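Local coordinates for putative 5-dehydro-2-deoxygluconokinase (PDB 2QCV), which probably phosphorylates 5-dehydro-2-deoxy-D-gluconate with ATP, a step of myo-inositol breakdown, as a carbohydrate kinase of the PfkB family, at residues Ile15-Ala20 against Lys140-Ser145; Asp169-Phe174 against Ser200-Gly205; Arg10-Ile15 against Glu133-Arg138; Gly62-Ile67 against Leu124-Glu129. All blocks are in the same frame, centred on the assembly; numbering follows the deposited sequence. Where two conformers were deposited one is given.

Contact 1 of 4, residues Ile15-Ala20 against Lys140-Ser145; sequences IAIGRA and KLLLVS
I15 grips two residues of the neighbouring parallel strand at once: its N donates to L141 O (3.1 Å) and its O accepts from L143 N (2.8 Å). The next bond in this parallel pattern runs from I17 N to L143 O (3.0 Å) and is more bent, at 149° at the hydrogen, although the donor lies almost in line with the C=O bond. Beyond it the strands part. I17 O and S145 N are 3.8 Å apart, too far to bond, and both stay buried without a partner in the model. G18 follows, with backbone angles that a side chain would hardly tolerate.

On one face of the sheet I15, I17, L142 and V144 come together. The CG1 branch of I17 is anti to the backbone N (chi1 -180°), which turns the CG2 methyl toward the second strand; that methyl lies 4.2 Å from L142 CD1 and 4.1 Å from V144 CG2. L142 leans the same CD1 back over the first strand, against I15 O at 3.5 Å. The other face is thinner here: A16 brings only its methyl, with CB 4.0 Å from L143 CB.

These two strands belong to the central sheet of the ribokinase-like fold. Helix 154-167 covers the face of I17, L142 and V144 through A161, A165 and V158, while P47 and V51 of helix 46-56 pack on A16. Strand 61-67 bonds to the far edge of 12-17, and strand 171-175 continues the sheet beyond 139-145.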
loop_
_atom_site.group_PDB
_atom_site.type_symbol
_atom_site.label_atom_id
_atom_site.label_comp_id
_atom_site.label_asym_id
_atom_site.label_seq_id
_atom_site.Cartn_x
_atom_site.Cartn_y
_atom_site.Cartn_z
ATOM N N ILE A 15 -31.862 10.636 5.630
ATOM C CA ILE A 15 -30.805 10.335 4.686
ATOM C C ILE A 15 -29.707 9.662 5.509
ATOM O O ILE A 15 -29.308 10.183 6.567
ATOM C CB ILE A 15 -30.261 11.609 4.016
ATOM C CG1 ILE A 15 -31.316 12.173 3.078
ATOM C CG2 ILE A 15 -28.962 11.294 3.229
ATOM C CD1 ILE A 15 -30.919 13.566 2.488
ATOM N N ALA A 16 -29.273 8.489 5.074
ATOM C CA ALA A 16 -28.182 7.769 5.735
ATOM C C ALA A 16 -26.922 7.884 4.900
ATOM O O ALA A 16 -26.970 8.069 3.676
ATOM C CB ALA A 16 -28.535 6.324 5.952
ATOM N N ILE A 17 -25.786 7.780 5.580
ATOM C CA ILE A 17 -24.478 7.886 4.936
ATOM C C ILE A 17 -23.630 6.710 5.377
ATOM O O ILE A 17 -23.548 6.388 6.555
ATOM C CB ILE A 17 -23.770 9.258 5.225
ATOM C CG1 ILE A 17 -22.408 9.359 4.548
ATOM C CG2 ILE A 17 -23.661 9.558 6.714
ATOM C CD1 ILE A 17 -21.893 10.813 4.392
ATOM N N GLY A 18 -23.032 6.056 4.377
ATOM C CA GLY A 18 -22.016 5.044 4.602
ATOM C C GLY A 18 -22.174 3.889 3.620
ATOM O O GLY A 18 -22.236 4.104 2.416
ATOM N N ARG A 19 -22.199 2.670 4.164
ATOM C CA ARG A 19 -22.084 1.440 3.368
ATOM C C ARG A 19 -23.402 0.885 2.865
ATOM O O ARG A 19 -24.341 0.628 3.650
ATOM C CB ARG A 19 -21.428 0.338 4.212
ATOM C CG ARG A 19 -21.353 -1.019 3.539
ATOM C CD ARG A 19 -20.442 -1.963 4.379
ATOM N NE ARG A 19 -19.064 -1.510 4.224
ATOM C CZ ARG A 19 -18.062 -1.747 5.070
ATOM N NH1 ARG A 19 -18.232 -2.507 6.150
ATOM N NH2 ARG A 19 -16.870 -1.237 4.793
ATOM N N ALA A 20 -23.419 0.601 1.565
ATOM C CA ALA A 20 -24.397 -0.281 0.941
ATOM C C ALA A 20 -23.578 -1.357 0.243
ATOM O O ALA A 20 -22.710 -1.048 -0.594
ATOM C CB ALA A 20 -25.282 0.455 -0.048
ATOM N N LYS A 140 -35.187 15.578 7.430
ATOM C CA LYS A 140 -35.389 15.714 8.865
ATOM C C LYS A 140 -34.192 15.269 9.673
ATOM O O LYS A 140 -33.792 15.948 10.648
ATOM C CB LYS A 140 -36.629 14.894 9.283
ATOM C CG LYS A 140 -37.943 15.399 8.729
ATOM C CD LYS A 140 -39.141 14.585 9.297
ATOM C CE LYS A 140 -40.361 14.850 8.436
ATOM N NZ LYS A 140 -41.605 14.360 9.064
ATOM N N LEU A 141 -33.613 14.138 9.256
ATOM C CA LEU A 141 -32.540 13.417 9.994
ATOM C C LEU A 141 -31.400 13.026 9.048
ATOM O O LEU A 141 -31.638 12.685 7.884
ATOM C CB LEU A 141 -33.052 12.072 10.562
ATOM C CG LEU A 141 -34.315 11.972 11.407
ATOM C CD1 LEU A 141 -34.628 10.555 11.764
ATOM C CD2 LEU A 141 -34.216 12.812 12.659
ATOM N N LEU A 142 -30.189 12.999 9.599
ATOM C CA LEU A 142 -29.025 12.367 8.987
ATOM C C LEU A 142 -28.614 11.211 9.869
ATOM O O LEU A 142 -28.308 11.398 11.039
ATOM C CB LEU A 142 -27.854 13.341 8.838
ATOM C CG LEU A 142 -26.547 12.749 8.248
ATOM C CD1 LEU A 142 -26.717 12.511 6.715
ATOM C CD2 LEU A 142 -25.323 13.602 8.564
ATOM N N LEU A 143 -28.637 10.015 9.310
ATOM C CA LEU A 143 -28.239 8.820 10.034
ATOM C C LEU A 143 -26.785 8.504 9.646
ATOM O O LEU A 143 -26.456 8.263 8.487
ATOM C CB LEU A 143 -29.174 7.646 9.682
ATOM C CG LEU A 143 -29.023 6.301 10.434
ATOM C CD1 LEU A 143 -27.700 5.590 10.205
ATOM C CD2 LEU A 143 -29.293 6.436 11.902
ATOM N N VAL A 144 -25.929 8.538 10.633
ATOM C CA VAL A 144 -24.504 8.246 10.480
ATOM C C VAL A 144 -24.222 6.880 11.090
ATOM O O VAL A 144 -24.616 6.642 12.233
ATOM C CB VAL A 144 -23.701 9.287 11.237
ATOM C CG1 VAL A 144 -22.196 8.912 11.238
ATOM C CG2 VAL A 144 -23.983 10.707 10.634
ATOM N N SER A 145 -23.632 5.964 10.335
ATOM C CA SER A 145 -23.220 4.693 10.914
ATOM C C SER A 145 -21.723 4.737 11.283
ATOM O O SER A 145 -20.867 5.303 10.556
ATOM C CB SER A 145 -23.606 3.488 10.013
ATOM O OG SER A 145 -25.031 3.252 10.006
#

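Contact 2 of 4, residues Asp169-Phe174 against Ser200-Gly205; sequences DVKVVF and SDIVIG
V172-F174 and I202-I204 pair as the parallel strands of a beta-alpha-beta crossover whose connecting helix is 186-199. F174 closes the pairing: its N donates to I202 O (2.8 Å, 170° at the hydrogen) and its O accepts from I204 N (2.9 Å). At the start of the pairing a side chain stands in for a main-chain carbonyl. D201 OD2 takes the V172 N-H through its anti lone pair, nearly straight at 2.8 Å, and V172 O answers by accepting from both D201 N and I202 N. A water donates to both D201 OD2 and V170 O, bridging them.

V173 and I202 lie alongside each other, with V173 CG2 4.0 Å from I202 CD1; K171 lays its CD 3.7 Å from the same methyl before its bent chain carries NZ to a salt bridge with E235. On the other face S200 OG, bonded to V196 O, sits 3.4 Å from F174 CB. The F174 ring, carried out by a CG anti to the backbone N (chi1 -175°), meets Y193 of helix 186-199 edge-to-face. That helix covers this face, helix 154-167 packs on V172, and strand 139-145 flanks strand 171-175 on its other edge.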
loop_
_atom_site.group_PDB
_atom_site.type_symbol
_atom_site.label_atom_id
_atom_site.label_comp_id
_atom_site.label_asym_id
_atom_site.label_seq_id
_atom_site.Cartn_x
_atom_site.Cartn_y
_atom_site.Cartn_z
ATOM N N ASP A 169 -30.107 22.509 10.380
ATOM C CA ASP A 169 -31.150 22.092 11.291
ATOM C C ASP A 169 -31.679 20.705 10.928
ATOM O O ASP A 169 -32.875 20.433 10.989
ATOM C CB ASP A 169 -32.259 23.162 11.323
ATOM C CG ASP A 169 -33.188 22.999 12.472
ATOM O OD1 ASP A 169 -32.716 22.514 13.524
ATOM O OD2 ASP A 169 -34.384 23.347 12.319
ATOM N N VAL A 170 -30.755 19.848 10.514
ATOM C CA VAL A 170 -31.008 18.450 10.227
ATOM C C VAL A 170 -30.496 17.675 11.454
ATOM O O VAL A 170 -29.332 17.803 11.843
ATOM C CB VAL A 170 -30.294 18.000 8.958
ATOM C CG1 VAL A 170 -30.527 16.510 8.711
ATOM C CG2 VAL A 170 -30.786 18.833 7.750
ATOM N N LYS A 171 -31.371 16.887 12.069
ATOM C CA LYS A 171 -31.019 16.144 13.279
ATOM C C LYS A 171 -30.023 15.012 12.937
ATOM O O LYS A 171 -30.270 14.224 12.017
ATOM C CB LYS A 171 -32.275 15.548 13.898
ATOM C CG LYS A 171 -32.105 15.056 15.325
ATOM C CD LYS A 171 -33.462 14.909 16.084
ATOM C CE LYS A 171 -34.326 16.200 16.247
ATOM N NZ LYS A 171 -33.759 17.276 17.148
ATOM N N VAL A 172 -28.932 14.923 13.698
ATOM C CA VAL A 172 -27.850 13.933 13.460
ATOM C C VAL A 172 -28.072 12.775 14.399
ATOM O O VAL A 172 -28.101 12.958 15.629
ATOM C CB VAL A 172 -26.444 14.556 13.633
ATOM C CG1 VAL A 172 -25.303 13.478 13.532
ATOM C CG2 VAL A 172 -26.241 15.681 12.568
ATOM N N VAL A 173 -28.305 11.618 13.791
ATOM C CA VAL A 173 -28.515 10.378 14.498
ATOM C C VAL A 173 -27.321 9.466 14.269
ATOM O O VAL A 173 -26.989 9.095 13.117
ATOM C CB VAL A 173 -29.836 9.656 14.058
ATOM C CG1 VAL A 173 -30.019 8.362 14.886
ATOM C CG2 VAL A 173 -31.077 10.566 14.113
ATOM N N PHE A 174 -26.644 9.114 15.359
ATOM C CA PHE A 174 -25.422 8.318 15.281
ATOM C C PHE A 174 -25.740 6.908 15.755
ATOM O O PHE A 174 -26.053 6.699 16.930
ATOM C CB PHE A 174 -24.328 8.964 16.155
ATOM C CG PHE A 174 -22.962 8.299 16.077
ATOM C CD1 PHE A 174 -22.511 7.574 14.956
ATOM C CD2 PHE A 174 -22.096 8.427 17.164
ATOM C CE1 PHE A 174 -21.231 7.026 14.960
ATOM C CE2 PHE A 174 -20.823 7.877 17.159
ATOM C CZ PHE A 174 -20.413 7.161 16.084
ATOM N N SER A 200 -23.451 14.796 17.973
ATOM C CA SER A 200 -24.739 14.251 17.494
ATOM C C SER A 200 -25.906 14.643 18.386
ATOM O O SER A 200 -25.718 14.965 19.548
ATOM C CB SER A 200 -24.653 12.719 17.431
ATOM O OG SER A 200 -23.673 12.331 16.497
ATOM N N ASP A 201 -27.118 14.559 17.837
ATOM C CA ASP A 201 -28.350 14.874 18.552
ATOM C C ASP A 201 -28.965 13.641 19.219
ATOM O O ASP A 201 -29.498 13.702 20.335
ATOM C CB ASP A 201 -29.316 15.498 17.545
ATOM C CG ASP A 201 -28.778 16.754 16.977
ATOM O OD1 ASP A 201 -28.465 17.651 17.773
ATOM O OD2 ASP A 201 -28.622 16.867 15.753
ATOM N N ILE A 202 -28.860 12.519 18.525
ATOM C CA ILE A 202 -29.359 11.229 19.011
ATOM C C ILE A 202 -28.273 10.205 18.792
ATOM O O ILE A 202 -27.711 10.119 17.691
ATOM C CB ILE A 202 -30.656 10.766 18.252
ATOM C CG1 ILE A 202 -31.741 11.854 18.317
ATOM C CG2 ILE A 202 -31.133 9.408 18.797
ATOM C CD1 ILE A 202 -33.025 11.557 17.478
ATOM N N VAL A 203 -27.989 9.411 19.822
ATOM C CA VAL A 203 -27.005 8.343 19.740
ATOM C C VAL A 203 -27.651 7.038 20.153
ATOM O O VAL A 203 -28.283 6.980 21.213
ATOM C CB VAL A 203 -25.755 8.621 20.634
ATOM C CG1 VAL A 203 -24.661 7.591 20.354
ATOM C CG2 VAL A 203 -25.233 10.040 20.360
ATOM N N ILE A 204 -27.519 6.019 19.296
ATOM C CA ILE A 204 -28.162 4.708 19.492
ATOM C C ILE A 204 -27.100 3.633 19.397
ATOM O O ILE A 204 -26.373 3.604 18.420
ATOM C CB ILE A 204 -29.212 4.414 18.405
ATOM C CG1 ILE A 204 -30.273 5.523 18.356
ATOM C CG2 ILE A 204 -29.854 3.056 18.671
ATOM C CD1 ILE A 204 -31.266 5.396 17.182
ATOM N N GLY A 205 -27.003 2.760 20.394
ATOM C CA GLY A 205 -25.995 1.698 20.385
ATOM C C GLY A 205 -26.244 0.701 21.476
ATOM O O GLY A 205 -27.047 0.959 22.378
HETATM O O HOH W 1 -28.609 19.028 14.195
#

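Contact 3 of 4, residues Arg10-Ile15 against Glu133-Arg138; sequences REFDLI and EAYIRR
Y135 and I15 meet where the short helix 133-136 sits over the start of strand 12-17, in the central sheet of the PfkB kinase fold. The I15 CD1 methyl makes a CH-pi contact over one face of the Y135 ring, 3.9 Å from its centroid and 16° off the normal. Y135 CG is anti to the backbone N (chi1 -171°), which swings the ring out toward the strand, where its CE1 also reaches F12 CE2 at 3.8 Å; the OH bonds F63 N. R137 O lies over one face of the R10 guanidinium, 3.6 Å from R10 NE, while R10 NH1 bonds S139 O.

R138 NH1 forms a salt bridge with the E11 carboxylate, 3.2 Å from OE2, and a weak hydrogen bond to OE1, and F12 CE2 lies over one face of the guanidinium. A leucine here would probably leave the E11 carboxylate without its charged mate and take away the flat group beside F12 CE2. The R138 carbonyl is gripped twice: E11 N and F12 N reach it from opposite faces of its plane, and the F12 N to R138 O bond is the straighter, 2.9 Å long and 170° at the hydrogen.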
loop_
_atom_site.group_PDB
_atom_site.type_symbol
_atom_site.label_atom_id
_atom_site.label_comp_id
_atom_site.label_asym_id
_atom_site.label_seq_id
_atom_site.Cartn_x
_atom_site.Cartn_y
_atom_site.Cartn_z
ATOM N N ARG A 10 -39.236 19.869 4.527
ATOM C CA ARG A 10 -38.445 18.658 4.353
ATOM C C ARG A 10 -39.183 17.663 3.473
ATOM O O ARG A 10 -40.373 17.433 3.630
ATOM C CB ARG A 10 -38.087 18.028 5.697
ATOM C CG ARG A 10 -37.352 18.962 6.660
ATOM C CD ARG A 10 -36.085 19.572 6.066
ATOM N NE ARG A 10 -35.651 20.759 6.808
ATOM C CZ ARG A 10 -34.808 20.762 7.843
ATOM N NH1 ARG A 10 -34.268 19.642 8.305
ATOM N NH2 ARG A 10 -34.498 21.913 8.431
ATOM N N GLU A 11 -38.441 17.149 2.510
ATOM C CA GLU A 11 -38.843 16.116 1.555
ATOM C C GLU A 11 -38.491 14.703 2.017
ATOM O O GLU A 11 -39.213 13.744 1.752
ATOM C CB GLU A 11 -38.152 16.389 0.227
ATOM C CG GLU A 11 -38.743 17.619 -0.430
ATOM C CD GLU A 11 -37.857 18.132 -1.538
ATOM O OE1 GLU A 11 -36.898 18.869 -1.228
ATOM O OE2 GLU A 11 -38.119 17.787 -2.706
ATOM N N PHE A 12 -37.399 14.571 2.748
ATOM C CA PHE A 12 -36.984 13.259 3.264
ATOM C C PHE A 12 -37.217 13.146 4.785
ATOM O O PHE A 12 -36.972 14.085 5.546
ATOM C CB PHE A 12 -35.502 13.026 2.975
ATOM C CG PHE A 12 -35.195 12.897 1.509
ATOM C CD1 PHE A 12 -35.434 11.703 0.847
ATOM C CD2 PHE A 12 -34.682 13.959 0.793
ATOM C CE1 PHE A 12 -35.169 11.576 -0.506
ATOM C CE2 PHE A 12 -34.428 13.835 -0.581
ATOM C CZ PHE A 12 -34.690 12.642 -1.211
ATOM N N ASP A 13 -37.626 11.970 5.236
ATOM C CA ASP A 13 -37.584 11.658 6.670
ATOM C C ASP A 13 -36.157 11.385 7.166
ATOM O O ASP A 13 -35.778 11.825 8.233
ATOM C CB ASP A 13 -38.494 10.477 6.957
ATOM C CG ASP A 13 -39.937 10.802 6.697
ATOM O OD1 ASP A 13 -40.460 11.687 7.390
ATOM O OD2 ASP A 13 -40.529 10.174 5.822
ATOM N N LEU A 14 -35.357 10.679 6.373
ATOM C CA LEU A 14 -33.981 10.419 6.728
ATOM C C LEU A 14 -33.128 10.250 5.483
ATOM O O LEU A 14 -33.622 9.828 4.414
ATOM C CB LEU A 14 -33.845 9.194 7.627
ATOM C CG LEU A 14 -33.980 7.798 7.058
ATOM C CD1 LEU A 14 -33.458 6.801 8.101
ATOM C CD2 LEU A 14 -35.445 7.496 6.684
ATOM N N ILE A 15 -31.862 10.636 5.630
ATOM C CA ILE A 15 -30.805 10.335 4.686
ATOM C C ILE A 15 -29.707 9.662 5.509
ATOM O O ILE A 15 -29.308 10.183 6.567
ATOM C CB ILE A 15 -30.261 11.609 4.016
ATOM C CG1 ILE A 15 -31.316 12.173 3.078
ATOM C CG2 ILE A 15 -28.962 11.294 3.229
ATOM C CD1 ILE A 15 -30.919 13.566 2.488
ATOM N N GLU A 133 -24.475 19.391 0.393
ATOM C CA GLU A 133 -25.298 20.140 1.360
ATOM C C GLU A 133 -26.738 20.327 0.935
ATOM O O GLU A 133 -27.630 20.247 1.794
ATOM C CB GLU A 133 -24.651 21.486 1.691
ATOM C CG GLU A 133 -25.345 22.270 2.776
ATOM C CD GLU A 133 -24.490 23.413 3.277
ATOM O OE1 GLU A 133 -23.378 23.635 2.690
ATOM O OE2 GLU A 133 -24.894 24.024 4.278
ATOM N N ALA A 134 -26.974 20.546 -0.382
ATOM C CA ALA A 134 -28.321 20.740 -0.924
ATOM C C ALA A 134 -29.190 19.501 -0.757
ATOM O O ALA A 134 -30.407 19.610 -0.639
ATOM C CB ALA A 134 -28.262 21.159 -2.431
ATOM N N TYR A 135 -28.559 18.332 -0.671
ATOM C CA TYR A 135 -29.284 17.085 -0.494
ATOM C C TYR A 135 -29.588 16.895 0.972
ATOM O O TYR A 135 -30.721 16.687 1.361
ATOM C CB TYR A 135 -28.439 15.937 -0.977
ATOM C CG TYR A 135 -29.133 14.607 -1.061
ATOM C CD1 TYR A 135 -30.311 14.443 -1.745
ATOM C CD2 TYR A 135 -28.569 13.481 -0.469
ATOM C CE1 TYR A 135 -30.895 13.173 -1.863
ATOM C CE2 TYR A 135 -29.167 12.253 -0.565
ATOM C CZ TYR A 135 -30.303 12.095 -1.279
ATOM O OH TYR A 135 -30.833 10.824 -1.379
ATOM N N ILE A 136 -28.562 16.982 1.796
ATOM C CA ILE A 136 -28.726 16.818 3.252
ATOM C C ILE A 136 -29.798 17.737 3.847
ATOM O O ILE A 136 -30.646 17.309 4.632
ATOM C CB ILE A 136 -27.355 17.024 3.969
ATOM C CG1 ILE A 136 -26.399 15.883 3.609
ATOM C CG2 ILE A 136 -27.518 17.183 5.496
ATOM C CD1 ILE A 136 -24.926 16.078 4.134
ATOM N N ARG A 137 -29.816 19.001 3.439
ATOM C CA ARG A 137 -30.780 19.925 4.002
ATOM C C ARG A 137 -32.259 19.661 3.687
ATOM O O ARG A 137 -33.106 20.295 4.287
ATOM C CB ARG A 137 -30.434 21.353 3.652
ATOM C CG ARG A 137 -30.648 21.694 2.243
ATOM C CD ARG A 137 -30.056 23.073 1.982
ATOM N NE ARG A 137 -30.280 23.451 0.601
ATOM C CZ ARG A 137 -29.487 24.270 -0.099
ATOM N NH1 ARG A 137 -28.393 24.811 0.437
ATOM N NH2 ARG A 137 -29.780 24.527 -1.365
ATOM N N ARG A 138 -32.545 18.729 2.782
ATOM C CA ARG A 138 -33.923 18.327 2.460
ATOM C C ARG A 138 -34.465 17.265 3.378
ATOM O O ARG A 138 -35.569 16.764 3.173
ATOM C CB ARG A 138 -33.938 17.753 1.052
ATOM C CG ARG A 138 -33.354 18.726 0.090
ATOM C CD ARG A 138 -33.925 18.614 -1.261
ATOM N NE ARG A 138 -33.260 17.676 -2.102
ATOM C CZ ARG A 138 -33.856 16.727 -2.823
ATOM N NH1 ARG A 138 -35.169 16.501 -2.801
ATOM N NH2 ARG A 138 -33.099 15.972 -3.569
#

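Contact 4 of 4, residues Gly62-Ile67 against Leu124-Glu129; sequences GFIGKI and LYLSPE
I64 and L126 form the apolar, closely fitted end of this contact between an inner strand of the central sheet and a loop crossing over it. The I64 CG2 methyl points into the fork of the leucine, 4.0 Å from L126 CD2 and 4.1 Å from L126 CD1, the two side chains crossing at about a right angle.

Toward the partly exposed Y125 the contact becomes polar and rests on one long side chain, that of K66. K66 CG is anti to the backbone N (chi1 180°), and a bend at chi3 brings CD within 3.8 Å of Y125 CB and NZ within 2.8 Å of Y125 O. The ammonium approaches from above the carbonyl plane, 56° out of it, and also makes a salt bridge with E130. L126 N, buried beside the K66 chain, has no partner in the model. With a methionine in place of the lysine, the Y125 carbonyl would probably lose this donor and the E130 carboxylate its opposite charge.

Farther along the loop, P128 packs on E187 of a second subunit. L126 also rests on I17 of strand 12-17 and V91 of strand 90-92, the strands flanking 61-67, while Y135 and I136 of helix 133-136 close over I64.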
loop_
_atom_site.group_PDB
_atom_site.type_symbol
_atom_site.label_atom_id
_atom_site.label_comp_id
_atom_site.label_asym_id
_atom_site.label_seq_id
_atom_site.Cartn_x
_atom_site.Cartn_y
_atom_site.Cartn_z
ATOM N N GLY A 62 -33.368 8.722 1.735
ATOM C CA GLY A 62 -32.289 8.942 0.786
ATOM C C GLY A 62 -30.994 8.395 1.329
ATOM O O GLY A 62 -30.944 7.871 2.452
ATOM N N PHE A 63 -29.929 8.511 0.532
ATOM C CA PHE A 63 -28.678 7.823 0.833
ATOM C C PHE A 63 -27.496 8.562 0.211
ATOM O O PHE A 63 -27.573 9.023 -0.938
ATOM C CB PHE A 63 -28.705 6.363 0.314
ATOM C CG PHE A 63 -27.714 5.444 1.012
ATOM C CD1 PHE A 63 -28.009 4.886 2.210
ATOM C CD2 PHE A 63 -26.491 5.160 0.450
ATOM C CE1 PHE A 63 -27.107 4.035 2.856
ATOM C CE2 PHE A 63 -25.600 4.347 1.094
ATOM C CZ PHE A 63 -25.920 3.780 2.312
ATOM N N ILE A 64 -26.419 8.643 0.977
ATOM C CA ILE A 64 -25.118 9.140 0.507
ATOM C C ILE A 64 -24.144 7.997 0.623
ATOM O O ILE A 64 -23.821 7.537 1.722
ATOM C CB ILE A 64 -24.613 10.371 1.288
ATOM C CG1 ILE A 64 -25.653 11.516 1.198
ATOM C CG2 ILE A 64 -23.229 10.843 0.745
ATOM C CD1 ILE A 64 -25.441 12.622 2.213
ATOM N N GLY A 65 -23.695 7.481 -0.520
ATOM C CA GLY A 65 -22.711 6.411 -0.481
ATOM C C GLY A 65 -22.075 6.148 -1.833
ATOM O O GLY A 65 -22.550 6.644 -2.856
ATOM N N LYS A 66 -20.989 5.388 -1.803
ATOM C CA LYS A 66 -20.264 5.020 -3.000
ATOM C C LYS A 66 -20.436 3.547 -3.283
ATOM O O LYS A 66 -20.384 2.705 -2.368
ATOM C CB LYS A 66 -18.810 5.389 -2.881
ATOM C CG LYS A 66 -17.948 5.036 -4.089
ATOM C CD LYS A 66 -16.616 5.789 -4.129
ATOM C CE LYS A 66 -16.772 7.230 -4.658
ATOM N NZ LYS A 66 -15.459 7.995 -4.570
ATOM N N ILE A 67 -20.676 3.270 -4.560
ATOM C CA ILE A 67 -20.922 1.913 -5.054
ATOM C C ILE A 67 -19.946 1.579 -6.207
ATOM O O ILE A 67 -19.423 2.464 -6.879
ATOM C CB ILE A 67 -22.396 1.732 -5.529
ATOM C CG1 ILE A 67 -22.767 2.730 -6.634
ATOM C CG2 ILE A 67 -23.370 1.809 -4.342
ATOM C CD1 ILE A 67 -24.161 2.529 -7.316
ATOM N N LEU A 124 -15.828 2.821 1.199
ATOM C CA LEU A 124 -14.841 3.521 2.008
ATOM C C LEU A 124 -14.175 4.659 1.250
ATOM O O LEU A 124 -13.513 5.470 1.873
ATOM C CB LEU A 124 -13.780 2.542 2.534
ATOM C CG LEU A 124 -14.288 1.471 3.518
ATOM C CD1 LEU A 124 -13.124 0.487 3.862
ATOM C CD2 LEU A 124 -14.873 2.117 4.734
ATOM N N TYR A 125 -14.381 4.739 -0.068
ATOM C CA TYR A 125 -13.837 5.807 -0.894
ATOM C C TYR A 125 -14.791 6.978 -1.127
ATOM O O TYR A 125 -14.478 7.859 -1.899
ATOM C CB TYR A 125 -13.335 5.219 -2.225
ATOM C CG TYR A 125 -12.072 4.458 -1.968
ATOM C CD1 TYR A 125 -10.867 5.142 -1.905
ATOM C CD2 TYR A 125 -12.085 3.099 -1.654
ATOM C CE1 TYR A 125 -9.708 4.510 -1.605
ATOM C CE2 TYR A 125 -10.891 2.426 -1.357
ATOM C CZ TYR A 125 -9.714 3.147 -1.329
ATOM O OH TYR A 125 -8.513 2.552 -1.052
ATOM N N LEU A 126 -15.949 6.975 -0.480
ATOM C CA LEU A 126 -16.794 8.157 -0.446
ATOM C C LEU A 126 -15.943 9.282 0.143
ATOM O O LEU A 126 -15.237 9.086 1.145
ATOM C CB LEU A 126 -18.045 7.928 0.433
ATOM C CG LEU A 126 -19.027 9.082 0.592
ATOM C CD1 LEU A 126 -19.770 9.331 -0.758
ATOM C CD2 LEU A 126 -19.990 8.811 1.804
ATOM N N SER A 127 -15.966 10.416 -0.509
ATOM C CA SER A 127 -15.067 11.506 -0.185
ATOM C C SER A 127 -15.870 12.762 0.136
ATOM O O SER A 127 -17.024 12.888 -0.276
ATOM C CB SER A 127 -14.108 11.753 -1.350
ATOM O OG SER A 127 -14.804 12.414 -2.394
ATOM N N PRO A 128 -15.263 13.715 0.867
ATOM C CA PRO A 128 -15.977 14.987 1.147
ATOM C C PRO A 128 -16.564 15.709 -0.073
ATOM O O PRO A 128 -17.677 16.241 0.009
ATOM C CB PRO A 128 -14.891 15.830 1.802
ATOM C CG PRO A 128 -13.995 14.863 2.476
ATOM C CD PRO A 128 -13.934 13.664 1.536
ATOM N N GLU A 129 -15.858 15.678 -1.206
ATOM C CA GLU A 129 -16.359 16.350 -2.411
ATOM C C GLU A 129 -17.643 15.704 -2.944
ATOM O O GLU A 129 -18.352 16.304 -3.754
ATOM C CB GLU A 129 -15.292 16.384 -3.490
ATOM C CG GLU A 129 -15.084 15.051 -4.156
#

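How the contacts relate
Contacts 1, 3 and 4 meet around strand 12-17. I15 is common to contacts 1 and 3, and contact 4 adds the next strand through A16 O to I64 N (2.8 Å) and L14 O to G62 N (2.9 Å). Contact 2 extends the same sheet the other way, with V144 N 2.8 Å from V173 O. Contacts 1 and 2 have centres about 10 Å apart; contacts 2 and 4 stay separate, about 9 Å between nearest atoms. Contact 3 lies at the N-terminal ends of these parallel strands; kinases of this family generally bind substrates by the C-terminal ends, so contact 3 is probably on the far side from the active site.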